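Long-range contacts in heme-binding protein A (PDB 3TPA), which probably binds glutathione as a periplasmic family 5 solute-binding protein of an ABC-type uptake system, despite its heme-binding name: residues A[265-270]-A[481-486]; A[247-252]-A[485-490]; A[323-328]-A[464-469]. The protein carries 1 engineered substitution. All blocks are in the same frame, centred on the assembly; numbering follows the deposited sequence.

Contact 1 (A[265-270]-A[481-486])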
ATOM      1  N   GLU A 265       1.628 -16.494  -2.473  1.00 20.50           N
ATOM      2  CA  GLU A 265       2.498 -15.543  -1.779  1.00 18.84           C
ATOM      3  C   GLU A 265       3.206 -14.613  -2.745  1.00 19.69           C
ATOM      4  O   GLU A 265       3.435 -14.951  -3.901  1.00 19.90           O
ATOM      5  CB  GLU A 265       3.559 -16.271  -0.955  1.00 19.43           C
ATOM      6  CG  GLU A 265       4.429 -17.225  -1.773  1.00 22.60           C
ATOM      7  CD  GLU A 265       5.448 -17.936  -0.908  1.00 26.25           C
ATOM      8  OE1 GLU A 265       5.258 -19.134  -0.624  1.00 28.07           O
ATOM      9  OE2 GLU A 265       6.430 -17.293  -0.491  1.00 26.06           O
ATOM     10  N   ARG A 266       3.542 -13.431  -2.248  1.00 19.39           N
ATOM     11  CA  ARG A 266       4.398 -12.499  -2.974  1.00 17.80           C
ATOM     12  C   ARG A 266       4.851 -11.387  -2.034  1.00 18.70           C
ATOM     13  O   ARG A 266       4.255 -11.164  -0.988  1.00 23.86           O
ATOM     14  CB  ARG A 266       3.688 -11.930  -4.198  1.00 19.47           C
ATOM     15  CG  ARG A 266       2.446 -11.118  -3.899  1.00 16.83           C
ATOM     16  CD  ARG A 266       1.898 -10.502  -5.178  1.00 25.08           C
ATOM     17  NE  ARG A 266       2.803  -9.476  -5.681  1.00 27.04           N
ATOM     18  CZ  ARG A 266       2.770  -8.972  -6.907  1.00 30.48           C
ATOM     19  NH1 ARG A 266       3.635  -8.034  -7.245  1.00 29.41           N
ATOM     20  NH2 ARG A 266       1.876  -9.393  -7.790  1.00 21.85           N
ATOM     21  N   GLU A 267       5.916 -10.702  -2.402  1.00 19.58           N
ATOM     22  CA  GLU A 267       6.498  -9.664  -1.552  1.00 18.00           C
ATOM     23  C   GLU A 267       5.546  -8.494  -1.418  1.00 17.52           C
ATOM     24  O   GLU A 267       4.856  -8.136  -2.365  1.00 18.29           O
ATOM     25  CB  GLU A 267       7.852  -9.225  -2.128  1.00 15.63           C
ATOM     26  CG  GLU A 267       8.831 -10.399  -2.246  1.00 23.55           C
ATOM     27  CD  GLU A 267      10.151 -10.000  -2.862  1.00 33.13           C
ATOM     28  OE1 GLU A 267      10.147  -9.184  -3.799  1.00 29.60           O
ATOM     29  OE2 GLU A 267      11.199 -10.496  -2.409  1.00 43.89           O
ATOM     30  N   GLY A 268       5.489  -7.923  -0.220  1.00 15.52           N
ATOM     31  CA  GLY A 268       4.679  -6.747   0.009  1.00 18.40           C
ATOM     32  C   GLY A 268       5.427  -5.549  -0.547  1.00 15.99           C
ATOM     33  O   GLY A 268       6.638  -5.603  -0.709  1.00 16.48           O
ATOM     34  N   LEU A 269       4.706  -4.479  -0.845  1.00 15.06           N
ATOM     35  CA  LEU A 269       5.321  -3.236  -1.317  1.00 14.83           C
ATOM     36  C   LEU A 269       5.712  -2.405  -0.108  1.00 16.49           C
ATOM     37  O   LEU A 269       5.121  -1.362   0.167  1.00 20.39           O
ATOM     38  CB  LEU A 269       4.343  -2.469  -2.206  1.00 12.29           C
ATOM     39  CG  LEU A 269       3.757  -3.305  -3.346  1.00 19.47           C
ATOM     40  CD1 LEU A 269       2.667  -2.538  -4.099  1.00 18.17           C
ATOM     41  CD2 LEU A 269       4.832  -3.799  -4.307  1.00 14.37           C
ATOM     42  N   ASN A 270       6.708  -2.892   0.625  1.00 19.02           N
ATOM     43  CA  ASN A 270       7.121  -2.288   1.886  1.00 17.91           C
ATOM     44  C   ASN A 270       8.612  -2.520   2.090  1.00 15.95           C
ATOM     45  O   ASN A 270       9.245  -3.207   1.293  1.00 16.36           O
ATOM     46  CB  ASN A 270       6.282  -2.819   3.084  1.00 11.74           C
ATOM     47  CG  ASN A 270       6.443  -4.318   3.330  1.00 14.42           C
ATOM     48  OD1 ASN A 270       7.460  -4.907   3.019  1.00 18.32           O
ATOM     49  ND2 ASN A 270       5.425  -4.930   3.918  1.00 16.33           N
ATOM     50  N   PHE A 481      16.775  -4.074   5.043  1.00 15.43           N
ATOM     51  CA  PHE A 481      16.992  -5.501   5.288  1.00 13.36           C
ATOM     52  C   PHE A 481      15.869  -6.472   4.879  1.00 17.39           C
ATOM     53  O   PHE A 481      16.142  -7.642   4.640  1.00 16.95           O
ATOM     54  CB  PHE A 481      17.448  -5.762   6.737  1.00 15.19           C
ATOM     55  CG  PHE A 481      16.431  -5.380   7.793  1.00 13.22           C
ATOM     56  CD1 PHE A 481      15.374  -6.231   8.101  1.00  9.97           C
ATOM     57  CD2 PHE A 481      16.562  -4.184   8.506  1.00 16.23           C
ATOM     58  CE1 PHE A 481      14.440  -5.893   9.081  1.00 12.90           C
ATOM     59  CE2 PHE A 481      15.636  -3.832   9.499  1.00 16.95           C
ATOM     60  CZ  PHE A 481      14.565  -4.694   9.779  1.00 14.56           C
ATOM     61  N   ALA A 482      14.619  -6.019   4.796  1.00  9.24           N
ATOM     62  CA  ALA A 482      13.547  -6.959   4.465  1.00  8.07           C
ATOM     63  C   ALA A 482      12.357  -6.341   3.758  1.00 14.27           C
ATOM     64  O   ALA A 482      12.035  -5.154   3.941  1.00 15.91           O
ATOM     65  CB  ALA A 482      13.064  -7.674   5.718  1.00 14.83           C
ATOM     66  N   HIS A 483      11.719  -7.161   2.940  1.00  8.00           N
ATOM     67  CA  HIS A 483      10.355  -6.918   2.524  1.00 13.04           C
ATOM     68  C   HIS A 483       9.512  -8.022   3.158  1.00 16.86           C
ATOM     69  O   HIS A 483       9.964  -9.159   3.283  1.00 16.35           O
ATOM     70  CB  HIS A 483      10.218  -7.018   1.005  1.00 11.45           C
ATOM     71  CG  HIS A 483      11.253  -6.240   0.247  1.00  9.43           C
ATOM     72  ND1 HIS A 483      11.291  -4.868   0.251  1.00 13.54           N
ATOM     73  CD2 HIS A 483      12.272  -6.651  -0.536  1.00 11.81           C
ATOM     74  CE1 HIS A 483      12.294  -4.455  -0.513  1.00 19.44           C
ATOM     75  NE2 HIS A 483      12.901  -5.516  -1.004  1.00 16.54           N
ATOM     76  N   SER A 484       8.293  -7.708   3.573  1.00 13.66           N
ATOM     77  CA  SER A 484       7.459  -8.774   4.130  1.00 15.10           C
ATOM     78  C   SER A 484       6.871  -9.560   2.966  1.00 19.27           C
ATOM     79  O   SER A 484       6.872  -9.087   1.823  1.00 17.81           O
ATOM     80  CB  SER A 484       6.347  -8.200   5.005  1.00 18.91           C
ATOM     81  OG  SER A 484       5.316  -7.654   4.193  1.00 22.11           O
ATOM     82  N   ILE A 485       6.400 -10.769   3.250  1.00 18.50           N
ATOM     83  CA  ILE A 485       5.666 -11.544   2.258  1.00 18.85           C
ATOM     84  C   ILE A 485       4.183 -11.571   2.595  1.00 23.37           C
ATOM     85  O   ILE A 485       3.812 -11.811   3.738  1.00 25.08           O
ATOM     86  CB  ILE A 485       6.167 -12.987   2.180  1.00 19.57           C
ATOM     87  CG1 ILE A 485       7.557 -13.029   1.553  1.00 18.62           C
ATOM     88  CG2 ILE A 485       5.193 -13.831   1.354  1.00 16.93           C
ATOM     89  CD1 ILE A 485       8.202 -14.397   1.552  1.00 23.60           C
ATOM     90  N   ASN A 486       3.331 -11.321   1.606  1.00 17.29           N
ATOM     91  CA  ASN A 486       1.894 -11.430   1.828  1.00 16.67           C
ATOM     92  C   ASN A 486       1.408 -12.804   1.415  1.00 19.90           C
ATOM     93  O   ASN A 486       1.846 -13.348   0.398  1.00 18.62           O
ATOM     94  CB  ASN A 486       1.129 -10.364   1.041  1.00 16.38           C
ATOM     95  CG  ASN A 486       1.296  -8.967   1.629  1.00 27.41           C
ATOM     96  OD1 ASN A 486       1.249  -8.778   2.848  1.00 29.93           O
ATOM     97  ND2 ASN A 486       1.476  -7.982   0.762  1.00 19.91           N
TER
HETATM   98  O   HOH W   1       2.167  -7.763  -2.040  1.00 34.89           O
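Asn270 pairs with Ser484 through its side-chain amide, which stands in for backbone where the strand ladder breaks off. Its OD1 accepts Ser484 N at 3.0 Å, in the amide's own plane and on a lone pair, while ND2 donates to Ser484 OG at 2.7 Å, that oxygen lying 7° out of the plane. Two bonds in nearly one plane leave the amide little freedom to flip. The torsion that makes this possible sets CG between backbone N and carbonyl carbon (chi1 63°), which brings OD1 and ND2 level with Ser484 N and OG. The main-chain carbonyl is used as well: His483 ND1 donates to Asn270 O at 2.8 Å, approaching in the imidazole plane (9° out), so this ring nitrogen carries a proton. Before the break, the ladder is regular antiparallel. Arg266 and Asn486 form a hydrogen-bonded pair, with Arg266 N to Asn486 O at 3.1 Å and Asn486 N to Arg266 O at 2.8 Å. Gly268 N then reaches Ser484 O at 2.7 Å, and a water links Glu267 O to Asn486 ND2. Leu269 centres an inverse gamma turn; further along, Phe481 and Ala482 both face Ala272, a classic beta bulge in the mixed sheet of this solute-binding fold.

Contact 2 (A[247-252]-A[485-490]); sequences PNISDI and INYVPL
The turn that presents Ile249 and Ile252 to the ring of Tyr487 is held by a hydrogen bond of 2.9 Å from Asp251 N to Asn248 O, the shortest polar bond inside either segment. A second bond follows, from Ile252 N to Ile249 O at 3.1 Å. Between the segments the meeting is wholly apolar. Ile252 lies across one face of Tyr487: its CD1 sits 3.9 Å from the ring centroid and 17° off the normal, which is CH-pi geometry. The rest of the side chain spreads over the same ring, CG1 near CD2 and CE2, and CG2 over the phenol end at 3.9 Å from Tyr487 CZ. With CG1 beside the backbone N (chi1 -71°) and CG2 anti to it, both branches of Ile252 bear on the aromatic surface. Ile485 CG2, two residues earlier on the strand, stands 3.6 Å above the opposite face of Tyr487, so the ring is sandwiched between aliphatic groups and its tilt is restricted. Ile249 contributes less, its CD1 coming obliquely to Tyr487 CE2 at 4.2 Å. At the other end two prolines meet: Pro247 CG touches Pro489 CG at 3.9 Å, the two side chains crossing at about a right angle, and Pro247 CG also brushes Tyr487 CB. Pro489 packs further on Leu236 of helix 229-237, while Val488, whose side chain points the other way, bonds through its backbone to Leu264. This is helix-on-strand packing of an alpha/beta fold: helix 249-255 leads into strand 261-276, which pairs with strand 478-491, and Val488 to Leu490 of the latter touch Val243 and Ile244 of another sheet, consistent with a strand running between the lobes of a periplasmic binding protein.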
ATOM      1  N   PRO A 247      -3.522 -15.199   8.218  1.00 19.98           N
ATOM      2  CA  PRO A 247      -3.098 -16.510   8.708  1.00 22.39           C
ATOM      3  C   PRO A 247      -1.977 -16.389   9.739  1.00 23.47           C
ATOM      4  O   PRO A 247      -1.057 -15.601   9.540  1.00 19.72           O
ATOM      5  CB  PRO A 247      -2.551 -17.186   7.450  1.00 17.67           C
ATOM      6  CG  PRO A 247      -2.078 -16.044   6.589  1.00 21.72           C
ATOM      7  CD  PRO A 247      -3.078 -14.947   6.836  1.00 19.26           C
ATOM      8  N   ASN A 248      -2.044 -17.143  10.835  1.00 20.86           N
ATOM      9  CA  ASN A 248      -0.914 -17.193  11.754  0.53 23.97           C
ATOM     10  C   ASN A 248       0.314 -17.705  11.023  1.00 21.66           C
ATOM     11  O   ASN A 248       0.259 -18.724  10.333  1.00 17.74           O
ATOM     12  CB  ASN A 248      -1.207 -18.094  12.955  0.53 24.01           C
ATOM     13  CG  ASN A 248      -1.905 -17.365  14.085  0.53 22.22           C
ATOM     14  OD1 ASN A 248      -1.974 -16.135  14.110  0.53 18.35           O
ATOM     15  ND2 ASN A 248      -2.428 -18.130  15.038  0.53 22.78           N
ATOM     16  N   ILE A 249       1.426 -16.996  11.179  1.00 20.39           N
ATOM     17  CA  ILE A 249       2.669 -17.379  10.501  1.00 23.86           C
ATOM     18  C   ILE A 249       3.112 -18.793  10.869  1.00 28.03           C
ATOM     19  O   ILE A 249       3.711 -19.494  10.051  1.00 24.53           O
ATOM     20  CB  ILE A 249       3.816 -16.384  10.783  1.00 30.59           C
ATOM     21  CG1 ILE A 249       5.063 -16.761   9.973  1.00 28.74           C
ATOM     22  CG2 ILE A 249       4.129 -16.314  12.281  1.00 32.66           C
ATOM     23  CD1 ILE A 249       4.905 -16.583   8.477  1.00 32.56           C
ATOM     24  N   SER A 250       2.814 -19.198  12.104  1.00 18.66           N
ATOM     25  CA  SER A 250       3.120 -20.540  12.601  1.00 25.49           C
ATOM     26  C   SER A 250       2.513 -21.627  11.722  1.00 25.67           C
ATOM     27  O   SER A 250       3.017 -22.744  11.685  1.00 30.86           O
ATOM     28  CB  SER A 250       2.546 -20.719  14.013  1.00 34.65           C
ATOM     29  OG  SER A 250       2.906 -19.648  14.859  1.00 46.41           O
ATOM     30  N   ASP A 251       1.395 -21.313  11.072  1.00 18.01           N
ATOM     31  CA  ASP A 251       0.664 -22.282  10.263  1.00 18.94           C
ATOM     32  C   ASP A 251       1.126 -22.340   8.808  1.00 18.12           C
ATOM     33  O   ASP A 251       0.777 -23.259   8.083  1.00 22.29           O
ATOM     34  CB  ASP A 251      -0.847 -21.970  10.274  1.00 16.34           C
ATOM     35  CG  ASP A 251      -1.499 -22.230  11.618  1.00 21.09           C
ATOM     36  OD1 ASP A 251      -1.089 -23.180  12.315  1.00 21.76           O
ATOM     37  OD2 ASP A 251      -2.440 -21.479  11.973  1.00 19.57           O
ATOM     38  N   ILE A 252       1.883 -21.347   8.367  1.00 18.03           N
ATOM     39  CA  ILE A 252       2.253 -21.250   6.954  1.00 20.34           C
ATOM     40  C   ILE A 252       3.007 -22.472   6.423  1.00 23.77           C
ATOM     41  O   ILE A 252       2.671 -23.014   5.363  1.00 23.65           O
ATOM     42  CB  ILE A 252       3.046 -19.967   6.654  1.00 20.47           C
ATOM     43  CG1 ILE A 252       2.123 -18.751   6.754  1.00 16.04           C
ATOM     44  CG2 ILE A 252       3.623 -20.031   5.263  1.00 20.56           C
ATOM     45  CD1 ILE A 252       0.975 -18.751   5.746  1.00 17.74           C
ATOM     46  N   ILE A 485       6.400 -10.769   3.250  1.00 18.50           N
ATOM     47  CA  ILE A 485       5.666 -11.544   2.258  1.00 18.85           C
ATOM     48  C   ILE A 485       4.183 -11.571   2.595  1.00 23.37           C
ATOM     49  O   ILE A 485       3.812 -11.811   3.738  1.00 25.08           O
ATOM     50  CB  ILE A 485       6.167 -12.987   2.180  1.00 19.57           C
ATOM     51  CG1 ILE A 485       7.557 -13.029   1.553  1.00 18.62           C
ATOM     52  CG2 ILE A 485       5.193 -13.831   1.354  1.00 16.93           C
ATOM     53  CD1 ILE A 485       8.202 -14.397   1.552  1.00 23.60           C
ATOM     54  N   ASN A 486       3.331 -11.321   1.606  1.00 17.29           N
ATOM     55  CA  ASN A 486       1.894 -11.430   1.828  1.00 16.67           C
ATOM     56  C   ASN A 486       1.408 -12.804   1.415  1.00 19.90           C
ATOM     57  O   ASN A 486       1.846 -13.348   0.398  1.00 18.62           O
ATOM     58  CB  ASN A 486       1.129 -10.364   1.041  1.00 16.38           C
ATOM     59  CG  ASN A 486       1.296  -8.967   1.629  1.00 27.41           C
ATOM     60  OD1 ASN A 486       1.249  -8.778   2.848  1.00 29.93           O
ATOM     61  ND2 ASN A 486       1.476  -7.982   0.762  1.00 19.91           N
ATOM     62  N   TYR A 487       0.486 -13.349   2.193  1.00 12.01           N
ATOM     63  CA  TYR A 487      -0.084 -14.653   1.887  1.00 16.49           C
ATOM     64  C   TYR A 487      -1.572 -14.571   1.649  1.00 16.43           C
ATOM     65  O   TYR A 487      -2.287 -13.890   2.371  1.00 21.89           O
ATOM     66  CB  TYR A 487       0.166 -15.623   3.041  1.00 16.74           C
ATOM     67  CG  TYR A 487       1.617 -15.927   3.279  1.00 15.25           C
ATOM     68  CD1 TYR A 487       2.320 -16.738   2.405  1.00 20.36           C
ATOM     69  CD2 TYR A 487       2.286 -15.398   4.371  1.00 15.09           C
ATOM     70  CE1 TYR A 487       3.659 -17.021   2.609  1.00 20.62           C
ATOM     71  CE2 TYR A 487       3.641 -15.680   4.591  1.00 20.27           C
ATOM     72  CZ  TYR A 487       4.310 -16.501   3.709  1.00 23.35           C
ATOM     73  OH  TYR A 487       5.642 -16.793   3.896  1.00 29.97           O
ATOM     74  N   VAL A 488      -2.037 -15.279   0.632  1.00 18.24           N
ATOM     75  CA  VAL A 488      -3.467 -15.527   0.470  1.00 17.13           C
ATOM     76  C   VAL A 488      -3.707 -17.042   0.434  1.00 23.03           C
ATOM     77  O   VAL A 488      -3.491 -17.702  -0.589  1.00 19.72           O
ATOM     78  CB  VAL A 488      -4.049 -14.871  -0.789  1.00 16.76           C
ATOM     79  CG1 VAL A 488      -5.494 -15.288  -0.984  1.00 19.12           C
ATOM     80  CG2 VAL A 488      -3.962 -13.346  -0.711  1.00 17.08           C
ATOM     81  N   PRO A 489      -4.134 -17.608   1.572  1.00 19.26           N
ATOM     82  CA  PRO A 489      -4.413 -19.050   1.622  1.00 20.11           C
ATOM     83  C   PRO A 489      -5.782 -19.352   1.015  1.00 22.42           C
ATOM     84  O   PRO A 489      -6.800 -18.864   1.504  1.00 23.01           O
ATOM     85  CB  PRO A 489      -4.410 -19.355   3.128  1.00 21.50           C
ATOM     86  CG  PRO A 489      -3.848 -18.100   3.803  1.00 18.91           C
ATOM     87  CD  PRO A 489      -4.246 -16.981   2.899  1.00 20.46           C
ATOM     88  N   LEU A 490      -5.800 -20.147  -0.046  1.00 20.31           N
ATOM     89  CA  LEU A 490      -7.040 -20.485  -0.727  1.00 17.72           C
ATOM     90  C   LEU A 490      -7.382 -21.962  -0.616  1.00 19.60           C
ATOM     91  O   LEU A 490      -6.499 -22.811  -0.622  1.00 24.28           O
ATOM     92  CB  LEU A 490      -6.928 -20.168  -2.215  1.00 13.83           C
ATOM     93  CG  LEU A 490      -6.683 -18.741  -2.659  1.00 16.79           C
ATOM     94  CD1 LEU A 490      -6.406 -18.735  -4.150  1.00 18.68           C
ATOM     95  CD2 LEU A 490      -7.882 -17.881  -2.308  1.00 19.32           C
TER

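Contact 3 (A[323-328]-A[464-469]); sequences GYNPHL and LYQQAV
Gln466 reaches from its helix to the loop with an extended side chain, and its torsions decide which atoms meet. CG lies beside the backbone N (chi1 -75°) and the chain then runs straight, carrying the amide past Gly323 to Tyr324. On the way Gln466 CG passes Gly323 O at 3.2 Å. At the end NE2 donates to Tyr324 O at 3.1 Å; the oxygen lies almost exactly in the plane of the glutamine amide, yet the donor stands 39° out of the carbonyl plane, so the bond misses the lone-pair directions of Tyr324 O. Asn325 turns its amide toward its own turn. With CG anti to the backbone N (chi1 179°), OD1 accepts His327 N at 3.0 Å in an Asx turn and hangs over the centre of the His327 imidazole. The same amide's ND2 donates to a water at 3.0 Å, and that water donates to Gln466 O at 2.8 Å, giving a second, bridged tie to the helix. Leu328, closing the type I turn that starts at Asn325, turns CD2 onto Val469 CG1 at 3.6 Å, the two side chains crossing at about a right angle. At the near end Gly323 CA rests 4.1 Å from Tyr465 CB. The chemistry thus divides by position: apolar contacts at the ends, closest at Leu328-Val469, and between them amide groups and one water that satisfy loop and helix carbonyls, fixing the irregular loop's path by specific bonds as well as by apolar contact.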
ATOM      1  N   GLY A 323      12.067   0.481 -11.640  1.00 14.27           N
ATOM      2  CA  GLY A 323      13.387   0.943 -11.250  1.00 15.02           C
ATOM      3  C   GLY A 323      14.236  -0.056 -10.465  1.00 20.40           C
ATOM      4  O   GLY A 323      15.413   0.189 -10.213  1.00 18.64           O
ATOM      5  N   TYR A 324      13.640  -1.176 -10.063  1.00 20.00           N
ATOM      6  CA  TYR A 324      14.371  -2.217  -9.347  1.00 16.02           C
ATOM      7  C   TYR A 324      15.665  -2.545 -10.072  1.00 22.63           C
ATOM      8  O   TYR A 324      15.676  -2.617 -11.302  1.00 21.34           O
ATOM      9  CB  TYR A 324      13.524  -3.493  -9.236  1.00 18.28           C
ATOM     10  CG  TYR A 324      14.235  -4.602  -8.491  1.00 24.76           C
ATOM     11  CD1 TYR A 324      14.215  -4.653  -7.101  1.00 27.93           C
ATOM     12  CD2 TYR A 324      14.932  -5.589  -9.171  1.00 25.92           C
ATOM     13  CE1 TYR A 324      14.863  -5.658  -6.410  1.00 26.80           C
ATOM     14  CE2 TYR A 324      15.589  -6.607  -8.484  1.00 28.25           C
ATOM     15  CZ  TYR A 324      15.545  -6.632  -7.106  1.00 31.21           C
ATOM     16  OH  TYR A 324      16.195  -7.636  -6.421  1.00 33.51           O
ATOM     17  N   ASN A 325      16.744  -2.759  -9.316  1.00 21.82           N
ATOM     18  CA  ASN A 325      18.056  -3.038  -9.910  1.00 22.54           C
ATOM     19  C   ASN A 325      18.656  -4.339  -9.400  1.00 26.54           C
ATOM     20  O   ASN A 325      19.191  -4.386  -8.299  1.00 25.86           O
ATOM     21  CB  ASN A 325      19.038  -1.885  -9.662  1.00 15.42           C
ATOM     22  CG  ASN A 325      20.416  -2.150 -10.237  1.00 21.20           C
ATOM     23  OD1 ASN A 325      20.634  -3.136 -10.945  1.00 22.38           O
ATOM     24  ND2 ASN A 325      21.357  -1.259  -9.944  1.00 21.58           N
ATOM     25  N   PRO A 326      18.597  -5.396 -10.225  1.00 29.04           N
ATOM     26  CA  PRO A 326      19.038  -6.726  -9.777  1.00 30.89           C
ATOM     27  C   PRO A 326      20.545  -6.818  -9.488  1.00 34.28           C
ATOM     28  O   PRO A 326      20.988  -7.812  -8.923  1.00 40.26           O
ATOM     29  CB  PRO A 326      18.652  -7.641 -10.947  1.00 28.19           C
ATOM     30  CG  PRO A 326      18.582  -6.736 -12.132  1.00 28.51           C
ATOM     31  CD  PRO A 326      18.144  -5.394 -11.627  1.00 20.71           C
ATOM     32  N   HIS A 327      21.320  -5.803  -9.845  1.00 27.78           N
ATOM     33  CA  HIS A 327      22.763  -5.872  -9.637  1.00 28.04           C
ATOM     34  C   HIS A 327      23.284  -4.685  -8.826  1.00 28.73           C
ATOM     35  O   HIS A 327      24.469  -4.350  -8.876  1.00 31.04           O
ATOM     36  CB  HIS A 327      23.496  -5.994 -10.980  1.00 30.41           C
ATOM     37  CG  HIS A 327      23.049  -5.000 -12.005  1.00 46.22           C
ATOM     38  ND1 HIS A 327      23.561  -3.721 -12.071  1.00 54.94           N
ATOM     39  CD2 HIS A 327      22.134  -5.095 -13.000  1.00 55.39           C
ATOM     40  CE1 HIS A 327      22.978  -3.066 -13.063  1.00 56.29           C
ATOM     41  NE2 HIS A 327      22.106  -3.874 -13.640  1.00 56.96           N
ATOM     42  N   LEU A 328      22.389  -4.043  -8.087  1.00 21.26           N
ATOM     43  CA  LEU A 328      22.800  -3.021  -7.132  1.00 21.14           C
ATOM     44  C   LEU A 328      23.874  -3.608  -6.215  1.00 29.58           C
ATOM     45  O   LEU A 328      23.667  -4.665  -5.612  1.00 28.91           O
ATOM     46  CB  LEU A 328      21.600  -2.571  -6.298  1.00 15.58           C
ATOM     47  CG  LEU A 328      21.810  -1.355  -5.395  1.00 20.25           C
ATOM     48  CD1 LEU A 328      22.231  -0.096  -6.213  1.00 16.96           C
ATOM     49  CD2 LEU A 328      20.541  -1.081  -4.599  1.00 17.24           C
ATOM     50  N   LEU A 464      16.237   6.563 -14.629  1.00 16.25           N
ATOM     51  CA  LEU A 464      16.451   7.649 -13.684  1.00 21.86           C
ATOM     52  C   LEU A 464      16.416   7.105 -12.252  1.00 18.34           C
ATOM     53  O   LEU A 464      17.271   7.445 -11.434  1.00 14.83           O
ATOM     54  CB  LEU A 464      15.411   8.763 -13.883  1.00 21.08           C
ATOM     55  CG  LEU A 464      15.537   9.635 -15.145  1.00 18.25           C
ATOM     56  CD1 LEU A 464      14.316  10.525 -15.288  1.00 14.53           C
ATOM     57  CD2 LEU A 464      16.817  10.487 -15.139  1.00 20.89           C
ATOM     58  N   TYR A 465      15.440   6.243 -11.961  1.00 17.34           N
ATOM     59  CA  TYR A 465      15.341   5.662 -10.624  1.00 19.15           C
ATOM     60  C   TYR A 465      16.533   4.781 -10.303  1.00 15.98           C
ATOM     61  O   TYR A 465      17.050   4.804  -9.182  1.00 11.56           O
ATOM     62  CB  TYR A 465      13.994   4.939 -10.399  1.00 17.12           C
ATOM     63  CG  TYR A 465      12.856   5.925 -10.273  1.00 14.09           C
ATOM     64  CD1 TYR A 465      12.891   6.912  -9.301  1.00 15.33           C
ATOM     65  CD2 TYR A 465      11.777   5.905 -11.148  1.00 14.93           C
ATOM     66  CE1 TYR A 465      11.884   7.833  -9.179  1.00 13.58           C
ATOM     67  CE2 TYR A 465      10.743   6.827 -11.028  1.00 12.45           C
ATOM     68  CZ  TYR A 465      10.810   7.789 -10.040  1.00 19.37           C
ATOM     69  OH  TYR A 465       9.815   8.728  -9.908  1.00 15.85           O
ATOM     70  N   GLN A 466      17.004   4.027 -11.291  1.00 13.42           N
ATOM     71  CA  GLN A 466      18.168   3.184 -11.035  1.00 14.60           C
ATOM     72  C   GLN A 466      19.376   4.036 -10.665  1.00 20.72           C
ATOM     73  O   GLN A 466      20.171   3.659  -9.801  1.00 17.97           O
ATOM     74  CB  GLN A 466      18.481   2.289 -12.228  1.00 17.21           C
ATOM     75  CG  GLN A 466      17.522   1.115 -12.366  1.00 29.77           C
ATOM     76  CD  GLN A 466      17.980   0.106 -13.401  1.00 43.39           C
ATOM     77  OE1 GLN A 466      18.723   0.443 -14.322  1.00 44.93           O
ATOM     78  NE2 GLN A 466      17.547  -1.142 -13.247  1.00 44.10           N
ATOM     79  N   GLN A 467      19.502   5.182 -11.335  1.00 18.07           N
ATOM     80  CA  GLN A 467      20.575   6.106 -11.062  1.00 17.69           C
ATOM     81  C   GLN A 467      20.457   6.703  -9.675  1.00 14.56           C
ATOM     82  O   GLN A 467      21.459   6.795  -8.955  1.00 11.50           O
ATOM     83  CB  GLN A 467      20.607   7.230 -12.097  1.00 21.53           C
ATOM     84  CG  GLN A 467      21.080   6.793 -13.459  1.00 33.50           C
ATOM     85  CD  GLN A 467      21.232   7.946 -14.424  1.00 39.81           C
ATOM     86  OE1 GLN A 467      21.038   9.107 -14.066  1.00 36.79           O
ATOM     87  NE2 GLN A 467      21.598   7.630 -15.656  1.00 46.55           N
ATOM     88  N   ALA A 468      19.252   7.132  -9.307  1.00 11.20           N
ATOM     89  CA  ALA A 468      19.009   7.669  -7.956  1.00 11.97           C
ATOM     90  C   ALA A 468      19.317   6.646  -6.866  1.00 17.50           C
ATOM     91  O   ALA A 468      19.927   6.971  -5.849  1.00 15.15           O
ATOM     92  CB  ALA A 468      17.563   8.138  -7.817  1.00 13.46           C
ATOM     93  N   VAL A 469      18.873   5.408  -7.070  1.00 16.45           N
ATOM     94  CA  VAL A 469      19.103   4.362  -6.073  1.00 12.32           C
ATOM     95  C   VAL A 469      20.603   4.044  -5.915  1.00 10.38           C
ATOM     96  O   VAL A 469      21.070   3.801  -4.823  1.00 15.47           O
ATOM     97  CB  VAL A 469      18.273   3.091  -6.374  1.00 14.29           C
ATOM     98  CG1 VAL A 469      18.763   1.921  -5.540  1.00 12.31           C
ATOM     99  CG2 VAL A 469      16.806   3.369  -6.092  1.00 16.05           C
TER
HETATM  100  O   HOH W   2      19.850   1.081  -8.797  1.00 18.16           O

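Contacts 1 and 2 are neighbours on strand 478-491, sharing Ile485 and Asn486; their centres are 12 Å apart and they touch where Glu265 CB meets Tyr487 CD1 at 3.6 Å. Contact 3 touches neither; its centre is about 18 Å from that of contact 1 and about 30 Å from that of contact 2. Along the chain the first segments come in the order 247-252, 265-270 and 323-328; helix 458-475 then leads into strand 478-491. Both segments of contact 3 fall between those of contacts 1 and 2, so it is nested inside their loops. The late strand returns to elements lying over 200 residues earlier in sequence, tying the chain's C-terminal part into the central six-stranded sheet.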